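Local coordinates for protein probable glutamine synthetase (Pseudomonas aeruginosa, PDB 4HPP) that belongs to the glutamine synthetase family and binds magnesium and glutamic acid in its catalytic domain, at residues S122-V126 with L241-D245; T172-M176 with V188-P192; G246-Y251 with L325-L331; L262-A268 with I357-L363. All coordinates share one frame; numbering follows the deposited sequence.

Contact 1: residues S122-V126 with L241-D245; sequences SGLQV and LQHAD
Q125 and Q242 face each other as an antiparallel hydrogen-bonded pair, their side chains on the same face of the sheet. Q125 N gives a nearly straight bond to Q242 O (2.8 Å, 173°), and Q242 N returns a longer one to Q125 O at 3.2 Å. The Q125 side chain does not stay alongside its partner: a bend at chi2 (-91°) turns the amide over the turn that follows the strand, where Q125 CD lies 3.5 Å from A244 CA. A long, flexible chain with a flat end suits this partly exposed edge. The other face belongs to L241, whose two methyls divide the work. Its CD2 sits 3.7 Å from V126 CG2, the two side chains running side by side, while its CD1 reaches back to L124 CD1 at 4.1 Å. Branched aliphatic groups fit here because Y119 of helix 108-121 covers L241, L124 and V126. G123, at positive phi, closes that helix as the C-prime residue of a Schellman motif, and its carbonyl accepts a weak bond from A244 N. Helix 108-121 thus turns directly into strand 124-137, which pairs antiparallel with strand 235-243 in the catalytic-domain sheet.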
loop_
_atom_site.group_PDB
_atom_site.type_symbol
_atom_site.label_atom_id
_atom_site.label_comp_id
_atom_site.label_asym_id
_atom_site.label_seq_id
_atom_site.Cartn_x
_atom_site.Cartn_y
_atom_site.Cartn_z
ATOM N N SER A 122 -52.891 -6.170 -37.856
ATOM C CA SER A 122 -52.976 -7.177 -38.911
ATOM C C SER A 122 -52.527 -8.578 -38.466
ATOM O O SER A 122 -52.190 -9.405 -39.307
ATOM C CB SER A 122 -52.155 -6.743 -40.119
ATOM O OG SER A 122 -50.794 -6.872 -39.808
ATOM N N GLY A 123 -52.527 -8.846 -37.160
ATOM C CA GLY A 123 -52.311 -10.215 -36.626
ATOM C C GLY A 123 -50.901 -10.769 -36.376
ATOM O O GLY A 123 -50.764 -11.959 -36.088
ATOM N N LEU A 124 -49.873 -9.913 -36.456
ATOM C CA LEU A 124 -48.464 -10.295 -36.218
ATOM C C LEU A 124 -47.867 -9.796 -34.860
ATOM O O LEU A 124 -47.942 -8.610 -34.530
ATOM C CB LEU A 124 -47.611 -9.796 -37.383
ATOM C CG LEU A 124 -48.236 -9.922 -38.765
ATOM C CD1 LEU A 124 -47.276 -9.445 -39.835
ATOM C CD2 LEU A 124 -48.578 -11.380 -38.998
ATOM N N GLN A 125 -47.317 -10.719 -34.079
ATOM C CA GLN A 125 -46.501 -10.419 -32.912
ATOM C C GLN A 125 -45.069 -10.272 -33.406
ATOM O O GLN A 125 -44.641 -11.021 -34.277
ATOM C CB GLN A 125 -46.511 -11.579 -31.929
ATOM C CG GLN A 125 -47.859 -12.253 -31.745
ATOM C CD GLN A 125 -48.713 -11.673 -30.626
ATOM O OE1 GLN A 125 -49.304 -10.596 -30.774
ATOM N NE2 GLN A 125 -48.809 -12.406 -29.503
ATOM N N VAL A 126 -44.311 -9.336 -32.841
ATOM C CA VAL A 126 -42.893 -9.227 -33.197
ATOM C C VAL A 126 -41.951 -9.728 -32.132
ATOM O O VAL A 126 -41.977 -9.267 -30.988
ATOM C CB VAL A 126 -42.521 -7.822 -33.662
ATOM C CG1 VAL A 126 -41.042 -7.783 -34.033
ATOM C CG2 VAL A 126 -43.389 -7.475 -34.878
ATOM N N LEU A 241 -41.561 -13.633 -36.774
ATOM C CA LEU A 241 -42.907 -13.056 -36.839
ATOM C C LEU A 241 -43.909 -14.157 -36.517
ATOM O O LEU A 241 -43.833 -15.213 -37.131
ATOM C CB LEU A 241 -43.166 -12.511 -38.252
ATOM C CG LEU A 241 -42.686 -11.102 -38.592
ATOM C CD1 LEU A 241 -43.347 -10.606 -39.878
ATOM C CD2 LEU A 241 -42.984 -10.151 -37.455
ATOM N N GLN A 242 -44.823 -13.938 -35.575
ATOM C CA GLN A 242 -45.754 -15.003 -35.121
ATOM C C GLN A 242 -47.214 -14.588 -35.108
ATOM O O GLN A 242 -47.559 -13.486 -34.685
ATOM C CB GLN A 242 -45.434 -15.487 -33.713
ATOM C CG GLN A 242 -44.163 -16.290 -33.550
ATOM C CD GLN A 242 -43.757 -16.385 -32.089
ATOM O OE1 GLN A 242 -44.506 -15.962 -31.193
ATOM N NE2 GLN A 242 -42.580 -16.954 -31.834
ATOM N N HIS A 243 -48.082 -15.500 -35.535
ATOM C CA HIS A 243 -49.514 -15.323 -35.348
ATOM C C HIS A 243 -49.755 -15.056 -33.879
ATOM O O HIS A 243 -49.034 -15.595 -33.032
ATOM C CB HIS A 243 -50.283 -16.541 -35.856
ATOM C CG HIS A 243 -51.727 -16.559 -35.435
ATOM N ND1 HIS A 243 -52.269 -17.588 -34.759
ATOM C CD2 HIS A 243 -52.738 -15.605 -35.588
ATOM C CE1 HIS A 243 -53.565 -17.315 -34.496
ATOM N NE2 HIS A 243 -53.847 -16.099 -35.005
ATOM N N ALA A 244 -50.726 -14.188 -33.573
ATOM C CA ALA A 244 -51.065 -13.808 -32.185
ATOM C C ALA A 244 -51.357 -15.038 -31.278
ATOM O O ALA A 244 -52.414 -15.118 -30.648
ATOM C CB ALA A 244 -52.227 -12.801 -32.182
ATOM N N ASP A 245 -50.384 -15.954 -31.180
ATOM C CA ASP A 245 -50.666 -17.381 -30.958
ATOM C C ASP A 245 -49.419 -18.246 -30.704
ATOM O O ASP A 245 -49.511 -19.293 -30.031
ATOM C CB ASP A 245 -51.346 -17.917 -32.228
ATOM C CG ASP A 245 -52.103 -19.212 -32.009
ATOM O OD1 ASP A 245 -52.505 -19.479 -30.859
ATOM O OD2 ASP A 245 -52.317 -19.945 -33.003
#

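Contact 2: residues T172-M176 with V188-P192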
loop_
_atom_site.group_PDB
_atom_site.type_symbol
_atom_site.label_atom_id
_atom_site.label_comp_id
_atom_site.label_asym_id
_atom_site.label_seq_id
_atom_site.Cartn_x
_atom_site.Cartn_y
_atom_site.Cartn_z
ATOM N N THR A 172 -33.025 -9.582 -18.158
ATOM C CA THR A 172 -32.703 -9.702 -19.600
ATOM C C THR A 172 -32.741 -11.191 -20.108
ATOM O O THR A 172 -32.715 -11.472 -21.314
ATOM C CB THR A 172 -31.377 -8.999 -20.006
ATOM O OG1 THR A 172 -30.280 -9.543 -19.240
ATOM C CG2 THR A 172 -31.462 -7.547 -19.764
ATOM N N GLU A 173 -32.819 -12.148 -19.209
ATOM C CA GLU A 173 -32.618 -13.554 -19.642
ATOM C C GLU A 173 -31.283 -13.786 -20.393
ATOM O O GLU A 173 -31.234 -14.305 -21.517
ATOM C CB GLU A 173 -33.812 -14.033 -20.449
ATOM C CG GLU A 173 -35.137 -13.897 -19.684
ATOM C CD GLU A 173 -36.326 -14.294 -20.523
ATOM O OE1 GLU A 173 -36.629 -13.569 -21.534
ATOM O OE2 GLU A 173 -36.949 -15.334 -20.180
ATOM N N PRO A 174 -30.169 -13.417 -19.761
ATOM C CA PRO A 174 -28.914 -13.739 -20.426
ATOM C C PRO A 174 -28.901 -15.242 -20.846
ATOM O O PRO A 174 -29.505 -16.079 -20.185
ATOM C CB PRO A 174 -27.888 -13.446 -19.339
ATOM C CG PRO A 174 -28.646 -13.612 -18.037
ATOM C CD PRO A 174 -29.989 -13.066 -18.347
ATOM N N GLU A 175 -28.228 -15.597 -21.918
ATOM C CA GLU A 175 -28.171 -16.997 -22.276
ATOM C C GLU A 175 -26.782 -17.498 -22.771
ATOM O O GLU A 175 -26.447 -18.643 -22.536
ATOM C CB GLU A 175 -29.292 -17.310 -23.283
ATOM C CG GLU A 175 -28.867 -17.796 -24.671
ATOM C CD GLU A 175 -30.023 -17.783 -25.689
ATOM O OE1 GLU A 175 -29.856 -17.265 -26.839
ATOM O OE2 GLU A 175 -31.110 -18.275 -25.319
ATOM N N MET A 176 -25.979 -16.651 -23.440
ATOM C CA MET A 176 -24.673 -17.046 -23.966
ATOM C C MET A 176 -23.660 -15.944 -23.628
ATOM O O MET A 176 -24.000 -14.777 -23.705
ATOM C CB MET A 176 -24.790 -17.193 -25.463
ATOM C CG MET A 176 -24.203 -18.427 -26.101
ATOM S SD MET A 176 -24.873 -20.003 -25.524
ATOM C CE MET A 176 -23.341 -20.896 -25.735
ATOM N N VAL A 188 -22.360 -11.094 -25.507
ATOM C CA VAL A 188 -23.416 -11.671 -24.715
ATOM C C VAL A 188 -24.756 -11.635 -25.495
ATOM O O VAL A 188 -25.057 -10.662 -26.195
ATOM C CB VAL A 188 -23.488 -11.047 -23.320
ATOM C CG1 VAL A 188 -23.661 -9.530 -23.393
ATOM C CG2 VAL A 188 -24.617 -11.697 -22.521
ATOM N N THR A 189 -25.502 -12.737 -25.425
ATOM C CA THR A 189 -26.754 -12.871 -26.134
ATOM C C THR A 189 -27.800 -13.203 -25.064
ATOM O O THR A 189 -27.499 -13.734 -23.959
ATOM C CB THR A 189 -26.731 -13.993 -27.202
ATOM O OG1 THR A 189 -26.397 -15.210 -26.568
ATOM C CG2 THR A 189 -25.711 -13.807 -28.300
ATOM N N CYS A 190 -29.036 -12.879 -25.391
ATOM C CA CYS A 190 -30.135 -13.131 -24.501
ATOM C C CYS A 190 -31.292 -13.755 -25.245
ATOM O O CYS A 190 -31.311 -13.804 -26.486
ATOM C CB CYS A 190 -30.599 -11.832 -23.873
ATOM S SG CYS A 190 -29.373 -11.080 -22.797
ATOM N N ARG A 191 -32.280 -14.200 -24.468
ATOM C CA ARG A 191 -33.455 -14.814 -25.012
ATOM C C ARG A 191 -34.291 -13.750 -25.750
ATOM O O ARG A 191 -34.337 -12.612 -25.352
ATOM C CB ARG A 191 -34.192 -15.489 -23.858
ATOM C CG ARG A 191 -33.513 -16.809 -23.431
ATOM C CD ARG A 191 -34.254 -17.600 -22.351
ATOM N NE ARG A 191 -35.630 -17.096 -22.158
ATOM C CZ ARG A 191 -36.661 -17.252 -23.010
ATOM N NH1 ARG A 191 -36.504 -17.925 -24.164
ATOM N NH2 ARG A 191 -37.860 -16.712 -22.706
ATOM N N PRO A 192 -34.983 -14.111 -26.823
ATOM C CA PRO A 192 -35.808 -13.079 -27.515
ATOM C C PRO A 192 -36.921 -12.458 -26.629
ATOM O O PRO A 192 -37.310 -13.063 -25.632
ATOM C CB PRO A 192 -36.479 -13.894 -28.618
ATOM C CG PRO A 192 -35.870 -15.285 -28.585
ATOM C CD PRO A 192 -35.361 -15.487 -27.203
#
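The R191 guanidinium meets the E173 carboxylate edge-on, with OE2 lying almost in the guanidinium plane and the two flat groups turned 87° to each other. Both NE and NH2 of R191 give a hydrogen bond to that one oxygen, each 3.0 Å from E173 OE2 and both from the same face of the carboxylate: NE stands above its plane, whereas NH2 comes in on the syn side. A bend at chi3 (13°) turns the NE and NH2 edge of the arginine toward OE2. E173 OE1 has its own salt bridge, to R201 of helix 196-216, so the carboxylate links two arginines, which probably stabilises its charged form. The backbones meet here too, R191 N bonding to E173 O at 3.1 Å. Strands 174-179 and 185-194 form a beta hairpin, and a classic beta bulge interrupts it where E175 and M176 both face T189. E175 N reaches T189 O at 2.9 Å, M176 N adds a weak bond to the same oxygen, and T189 N answers to M176 O at 3.1 Å. P174, which has no N-H to give, forms a non-hydrogen-bonded pair with C190; its CA rests 3.6 Å from C190 SG, while its ring packs on V164, L167 and A168. The small cysteine side chain suits this buried place, where V205 also touches it. The T189 side chain touches E131 and lies about 7 Å from a bound magnesium ion.

Contact 3: residues G246-Y251 with L325-L331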
loop_
_atom_site.group_PDB
_atom_site.type_symbol
_atom_site.label_atom_id
_atom_site.label_comp_id
_atom_site.label_asym_id
_atom_site.label_seq_id
_atom_site.Cartn_x
_atom_site.Cartn_y
_atom_site.Cartn_z
ATOM N N GLY A 246 -48.282 -17.833 -31.288
ATOM C CA GLY A 246 -47.002 -18.572 -31.218
ATOM C C GLY A 246 -46.666 -19.340 -32.493
ATOM O O GLY A 246 -45.547 -19.857 -32.654
ATOM N N SER A 247 -47.655 -19.409 -33.387
ATOM C CA SER A 247 -47.535 -20.016 -34.698
ATOM C C SER A 247 -46.558 -19.205 -35.586
ATOM O O SER A 247 -46.830 -18.060 -35.939
ATOM C CB SER A 247 -48.935 -20.102 -35.322
ATOM O OG SER A 247 -48.950 -20.817 -36.543
ATOM N N PRO A 248 -45.403 -19.802 -35.940
ATOM C CA PRO A 248 -44.383 -19.069 -36.699
ATOM C C PRO A 248 -44.869 -18.852 -38.119
ATOM O O PRO A 248 -45.300 -19.784 -38.755
ATOM C CB PRO A 248 -43.198 -20.039 -36.688
ATOM C CG PRO A 248 -43.861 -21.399 -36.682
ATOM C CD PRO A 248 -45.028 -21.221 -35.743
ATOM N N LEU A 249 -44.830 -17.625 -38.595
ATOM C CA LEU A 249 -45.440 -17.268 -39.869
ATOM C C LEU A 249 -44.365 -16.909 -40.887
ATOM O O LEU A 249 -44.662 -16.615 -42.050
ATOM C CB LEU A 249 -46.419 -16.096 -39.695
ATOM C CG LEU A 249 -47.720 -16.220 -38.872
ATOM C CD1 LEU A 249 -48.213 -14.846 -38.425
ATOM C CD2 LEU A 249 -48.835 -16.941 -39.624
ATOM N N LEU A 250 -43.113 -16.939 -40.451
ATOM C CA LEU A 250 -42.014 -16.722 -41.356
ATOM C C LEU A 250 -41.688 -18.024 -42.058
ATOM O O LEU A 250 -41.096 -18.017 -43.142
ATOM C CB LEU A 250 -40.775 -16.279 -40.586
ATOM C CG LEU A 250 -40.529 -14.777 -40.456
ATOM C CD1 LEU A 250 -39.077 -14.516 -40.093
ATOM C CD2 LEU A 250 -40.876 -14.037 -41.747
ATOM N N TYR A 251 -42.049 -19.144 -41.433
ATOM C CA TYR A 251 -41.465 -20.428 -41.829
ATOM C C TYR A 251 -42.421 -21.521 -42.336
ATOM O O TYR A 251 -43.467 -21.787 -41.739
ATOM C CB TYR A 251 -40.543 -20.918 -40.721
ATOM C CG TYR A 251 -40.429 -22.411 -40.509
ATOM C CD1 TYR A 251 -41.394 -23.110 -39.770
ATOM C CD2 TYR A 251 -39.314 -23.118 -40.983
ATOM C CE1 TYR A 251 -41.274 -24.477 -39.549
ATOM C CE2 TYR A 251 -39.179 -24.480 -40.768
ATOM C CZ TYR A 251 -40.165 -25.147 -40.047
ATOM O OH TYR A 251 -40.047 -26.493 -39.827
ATOM N N LEU A 325 -38.532 -27.314 -34.148
ATOM C CA LEU A 325 -38.108 -26.563 -35.343
ATOM C C LEU A 325 -39.117 -25.469 -35.775
ATOM O O LEU A 325 -40.329 -25.701 -35.799
ATOM C CB LEU A 325 -37.819 -27.538 -36.525
ATOM C CG LEU A 325 -36.670 -28.578 -36.564
ATOM C CD1 LEU A 325 -36.938 -29.811 -35.706
ATOM C CD2 LEU A 325 -36.375 -29.028 -37.991
ATOM N N GLY A 326 -38.630 -24.281 -36.124
ATOM C CA GLY A 326 -39.527 -23.259 -36.635
ATOM C C GLY A 326 -39.821 -22.145 -35.669
ATOM O O GLY A 326 -39.795 -20.979 -36.047
ATOM N N LYS A 327 -40.119 -22.492 -34.424
ATOM C CA LYS A 327 -40.103 -21.510 -33.325
ATOM C C LYS A 327 -38.735 -20.802 -33.275
ATOM O O LYS A 327 -38.645 -19.631 -32.909
ATOM C CB LYS A 327 -40.428 -22.164 -31.954
ATOM C CG LYS A 327 -41.922 -22.313 -31.600
ATOM C CD LYS A 327 -42.716 -20.995 -31.625
ATOM C CE LYS A 327 -43.558 -20.750 -30.363
ATOM N NZ LYS A 327 -44.731 -21.658 -30.161
ATOM N N GLN A 328 -37.680 -21.515 -33.666
ATOM C CA GLN A 328 -36.316 -20.982 -33.616
ATOM C C GLN A 328 -35.891 -20.415 -34.975
ATOM O O GLN A 328 -34.781 -19.901 -35.128
ATOM C CB GLN A 328 -35.327 -22.059 -33.136
ATOM C CG GLN A 328 -35.621 -23.435 -33.709
ATOM C CD GLN A 328 -34.399 -24.311 -33.892
ATOM O OE1 GLN A 328 -33.410 -23.885 -34.493
ATOM N NE2 GLN A 328 -34.481 -25.566 -33.425
ATOM N N TYR A 329 -36.783 -20.509 -35.957
ATOM C CA TYR A 329 -36.537 -19.967 -37.285
ATOM C C TYR A 329 -36.738 -18.459 -37.280
ATOM O O TYR A 329 -37.771 -17.927 -36.809
ATOM C CB TYR A 329 -37.484 -20.594 -38.282
ATOM C CG TYR A 329 -37.214 -20.197 -39.704
ATOM C CD1 TYR A 329 -36.421 -21.010 -40.542
ATOM C CD2 TYR A 329 -37.775 -19.021 -40.229
ATOM C CE1 TYR A 329 -36.193 -20.657 -41.867
ATOM C CE2 TYR A 329 -37.554 -18.658 -41.543
ATOM C CZ TYR A 329 -36.767 -19.472 -42.355
ATOM O OH TYR A 329 -36.574 -19.066 -43.643
ATOM N N ASN A 330 -35.737 -17.770 -37.807
ATOM C CA ASN A 330 -35.771 -16.347 -37.782
ATOM C C ASN A 330 -34.887 -15.780 -38.872
ATOM O O ASN A 330 -34.195 -16.537 -39.580
ATOM C CB ASN A 330 -35.399 -15.815 -36.372
ATOM C CG ASN A 330 -33.912 -15.923 -36.065
ATOM O OD1 ASN A 330 -33.074 -15.176 -36.619
ATOM N ND2 ASN A 330 -33.575 -16.833 -35.163
ATOM N N LEU A 331 -34.929 -14.456 -38.992
ATOM C CA LEU A 331 -34.069 -13.714 -39.888
ATOM C C LEU A 331 -33.237 -12.657 -39.156
ATOM O O LEU A 331 -33.741 -11.793 -38.407
ATOM C CB LEU A 331 -34.914 -13.067 -40.995
ATOM C CG LEU A 331 -35.562 -14.023 -42.023
ATOM C CD1 LEU A 331 -37.009 -13.656 -42.285
ATOM C CD2 LEU A 331 -34.773 -13.922 -43.302
#
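Y251 lays its CB over the face of the Y329 ring, 3.7 Å from the ring centroid, in a CH-pi contact that begins a run along the whole tyrosine. Beyond CB, the CD2 side of the ring passes 3.6 Å from Y329 CD1; the two rings meet obliquely, their planes 43° apart. The CD1 side turns to the backbone of the other segment, with CE1 3.6 Å from G326 CA. That alpha carbon stands over the face of the Y251 ring, and a residue without a side chain is what lets the backbone come so close, at a positive phi that glycine tolerates easily. At the tip, OH lies beside L325, 4.1 Å from L325 CB. Y329 holds CG anti to its backbone N (chi1 -174°), which sets its ring against Y251 CB and L250, where L250 CB touches Y329 CD2 at 4.1 Å; its own hydroxyl makes a weak bond to N257 O. The rigid ring of P248 lies against the G326 carbonyl, CB 3.6 Å from G326 O. At the outer end the thrice-bent K327 chain brings NZ to G246 O for a weak hydrogen bond at 3.2 Å. The N330 side chain points away, and its OD1 is hydrogen-bonded to H238 ND1. Two loops pack through their tyrosines beside the catalytic-domain sheet: the connection leaving strand 235-243 is laid on the approach to its antiparallel neighbour, strand 330-336.

Contact 4: residues L262-A268 with I357-L363; sequences LGEHWAA and IERRLPL
H265 supplies the one hydrogen bond between the segments: ND1 donates to L361 O at 3.0 Å and 164°. The oxygen lies near the plane of the imidazole, but the donor stands well above the carbonyl plane, so the bond is straight at the hydrogen and off the lone pairs. A CH-pi contact holds the same ring from one face, where R360 CA sits 3.7 Å from the H265 centroid. R360 has positive phi and lies in the turn just after helix 342-358; its guanidinium leads away. The remaining contacts are van der Waals packing, mostly between apolar side chains. With CG1 anti to the carbonyl carbon (chi1 -65°) and the chain extended beyond it, I357 CD1 lies between two partners: 3.3 Å from W266 CD1, at the edge of the indole, and 3.7 Å from L262 CD1. Farther along helix 261-281, A268 is small enough for the chain beyond the turn to pass close, its CB 4.0 Å from L361 CB. L363 CD1 then covers E264 CB at 4.0 Å, while the carboxylate of E264 turns to R255 and W266 NE1 bonds to Y119 OH. Carbon packing is extensive; the single directional bond requires a proton on ND1 and probably helps set the departing chain's path.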
loop_
_atom_site.group_PDB
_atom_site.type_symbol
_atom_site.label_atom_id
_atom_site.label_comp_id
_atom_site.label_asym_id
_atom_site.label_seq_id
_atom_site.Cartn_x
_atom_site.Cartn_y
_atom_site.Cartn_z
ATOM N N LEU A 262 -45.475 -14.885 -46.997
ATOM C CA LEU A 262 -45.327 -13.807 -46.013
ATOM C C LEU A 262 -43.824 -13.447 -45.768
ATOM O O LEU A 262 -43.368 -12.325 -46.040
ATOM C CB LEU A 262 -46.040 -14.151 -44.689
ATOM C CG LEU A 262 -45.867 -13.107 -43.559
ATOM C CD1 LEU A 262 -46.531 -11.778 -43.877
ATOM C CD2 LEU A 262 -46.380 -13.621 -42.224
ATOM N N GLY A 263 -43.067 -14.424 -45.280
ATOM C CA GLY A 263 -41.649 -14.263 -45.107
ATOM C C GLY A 263 -40.977 -13.534 -46.237
ATOM O O GLY A 263 -40.366 -12.488 -46.014
ATOM N N GLU A 264 -41.090 -14.070 -47.448
ATOM C CA GLU A 264 -40.437 -13.450 -48.607
ATOM C C GLU A 264 -40.878 -11.997 -48.830
ATOM O O GLU A 264 -40.066 -11.169 -49.204
ATOM C CB GLU A 264 -40.678 -14.249 -49.882
ATOM C CG GLU A 264 -40.998 -15.712 -49.653
ATOM C CD GLU A 264 -40.961 -16.535 -50.933
ATOM O OE1 GLU A 264 -40.807 -17.783 -50.822
ATOM O OE2 GLU A 264 -41.071 -15.942 -52.043
ATOM N N HIS A 265 -42.148 -11.679 -48.612
ATOM C CA HIS A 265 -42.573 -10.286 -48.741
ATOM C C HIS A 265 -41.839 -9.433 -47.718
ATOM O O HIS A 265 -41.176 -8.429 -48.055
ATOM C CB HIS A 265 -44.096 -10.139 -48.612
ATOM C CG HIS A 265 -44.892 -10.824 -49.726
ATOM N ND1 HIS A 265 -44.617 -10.642 -51.048
ATOM C CD2 HIS A 265 -46.005 -11.687 -49.670
ATOM C CE1 HIS A 265 -45.486 -11.378 -51.788
ATOM N NE2 HIS A 265 -46.329 -12.014 -50.943
ATOM N N TRP A 266 -41.911 -9.853 -46.460
ATOM C CA TRP A 266 -41.198 -9.172 -45.391
ATOM C C TRP A 266 -39.713 -8.910 -45.683
ATOM O O TRP A 266 -39.239 -7.752 -45.669
ATOM C CB TRP A 266 -41.406 -9.915 -44.086
ATOM C CG TRP A 266 -40.993 -9.057 -42.933
ATOM C CD1 TRP A 266 -41.770 -8.139 -42.248
ATOM C CD2 TRP A 266 -39.646 -8.971 -42.306
ATOM N NE1 TRP A 266 -41.035 -7.532 -41.259
ATOM C CE2 TRP A 266 -39.757 -7.975 -41.244
ATOM C CE3 TRP A 266 -38.416 -9.630 -42.498
ATOM C CZ2 TRP A 266 -38.673 -7.642 -40.415
ATOM C CZ3 TRP A 266 -37.327 -9.289 -41.664
ATOM C CH2 TRP A 266 -37.451 -8.306 -40.646
ATOM N N ALA A 267 -38.968 -9.974 -45.971
ATOM C CA ALA A 267 -37.560 -9.846 -46.335
ATOM C C ALA A 267 -37.336 -8.918 -47.533
ATOM O O ALA A 267 -36.315 -8.182 -47.594
ATOM C CB ALA A 267 -36.959 -11.213 -46.604
ATOM N N ALA A 268 -38.280 -8.936 -48.472
ATOM C CA ALA A 268 -38.136 -8.133 -49.698
ATOM C C ALA A 268 -38.198 -6.604 -49.426
ATOM O O ALA A 268 -37.405 -5.792 -49.983
ATOM C CB ALA A 268 -39.174 -8.560 -50.711
ATOM N N ILE A 357 -44.516 -6.395 -46.997
ATOM C CA ILE A 357 -45.709 -7.216 -46.912
ATOM C C ILE A 357 -46.936 -6.566 -47.533
ATOM O O ILE A 357 -47.670 -7.224 -48.259
ATOM C CB ILE A 357 -45.995 -7.565 -45.440
ATOM C CG1 ILE A 357 -44.855 -8.454 -44.897
ATOM C CG2 ILE A 357 -47.394 -8.171 -45.284
ATOM C CD1 ILE A 357 -44.814 -8.572 -43.393
ATOM N N GLU A 358 -47.140 -5.281 -47.232
ATOM C CA GLU A 358 -48.267 -4.446 -47.727
ATOM C C GLU A 358 -48.382 -4.332 -49.261
ATOM O O GLU A 358 -49.484 -4.274 -49.801
ATOM C CB GLU A 358 -48.205 -3.029 -47.102
ATOM C CG GLU A 358 -48.409 -3.048 -45.585
ATOM C CD GLU A 358 -48.447 -1.682 -44.888
ATOM O OE1 GLU A 358 -47.901 -0.653 -45.399
ATOM O OE2 GLU A 358 -49.055 -1.673 -43.785
ATOM N N ARG A 359 -47.240 -4.277 -49.937
ATOM C CA ARG A 359 -47.159 -4.163 -51.400
ATOM C C ARG A 359 -46.761 -5.485 -52.074
ATOM O O ARG A 359 -46.292 -5.491 -53.213
ATOM C CB ARG A 359 -46.171 -3.047 -51.764
ATOM C CG ARG A 359 -46.576 -1.792 -51.029
ATOM C CD ARG A 359 -45.625 -0.622 -51.159
ATOM N NE ARG A 359 -46.139 0.439 -50.281
ATOM C CZ ARG A 359 -45.808 1.733 -50.318
ATOM N NH1 ARG A 359 -44.900 2.222 -51.189
ATOM N NH2 ARG A 359 -46.413 2.549 -49.459
ATOM N N ARG A 360 -46.951 -6.585 -51.340
ATOM C CA ARG A 360 -46.542 -7.922 -51.742
ATOM C C ARG A 360 -45.370 -7.899 -52.720
ATOM O O ARG A 360 -45.461 -8.386 -53.827
ATOM C CB ARG A 360 -47.741 -8.713 -52.285
ATOM C CG ARG A 360 -48.844 -8.972 -51.255
ATOM C CD ARG A 360 -50.248 -9.036 -51.884
ATOM N NE ARG A 360 -50.516 -7.856 -52.692
ATOM C CZ ARG A 360 -51.302 -6.847 -52.339
ATOM N NH1 ARG A 360 -51.977 -6.875 -51.185
ATOM N NH2 ARG A 360 -51.425 -5.813 -53.174
ATOM N N LEU A 361 -44.288 -7.279 -52.272
ATOM C CA LEU A 361 -43.009 -7.156 -52.949
ATOM C C LEU A 361 -42.335 -8.514 -53.216
ATOM O O LEU A 361 -42.193 -9.350 -52.322
ATOM C CB LEU A 361 -42.092 -6.257 -52.108
ATOM C CG LEU A 361 -41.611 -4.897 -52.639
ATOM C CD1 LEU A 361 -42.672 -4.121 -53.392
ATOM C CD2 LEU A 361 -41.050 -4.054 -51.500
ATOM N N PRO A 362 -41.929 -8.742 -54.471
ATOM C CA PRO A 362 -41.384 -10.071 -54.772
ATOM C C PRO A 362 -39.900 -10.124 -54.409
ATOM O O PRO A 362 -39.268 -9.086 -54.375
ATOM C CB PRO A 362 -41.574 -10.175 -56.300
ATOM C CG PRO A 362 -41.627 -8.736 -56.813
ATOM C CD PRO A 362 -41.950 -7.829 -55.652
ATOM N N LEU A 363 -39.338 -11.318 -54.215
ATOM C CA LEU A 363 -37.960 -11.465 -53.763
ATOM C C LEU A 363 -36.955 -11.844 -54.833
ATOM O O LEU A 363 -36.702 -13.026 -55.015
ATOM C CB LEU A 363 -37.916 -12.568 -52.703
ATOM C CG LEU A 363 -37.195 -12.276 -51.380
ATOM C CD1 LEU A 363 -36.839 -13.610 -50.747
ATOM C CD2 LEU A 363 -35.968 -11.339 -51.495
#

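In the fold
Contacts 1, 2 and 3 are partly buried and reach one sheet; contact 4 is a surface contact between helix 261-281 and the end of helix 342-358. Contacts 1 and 2 are strand pairings, nested along the chain, with centres 22 Å apart: regular bonding in the first, a bulge and a salt bridge in the second. Contact 3, between loops, relies on aromatic rings and on glycines that let the backbones come close. It touches contact 1, where L249 N probably bonds to L241 O, and contact 4, where L250 packs on G263. L241 also meets W266, so contacts 1, 3 and 4 touch one another, largely through leucines and W266. Contact 2 stands apart, and M176 there packs on R24 of a neighbouring subunit.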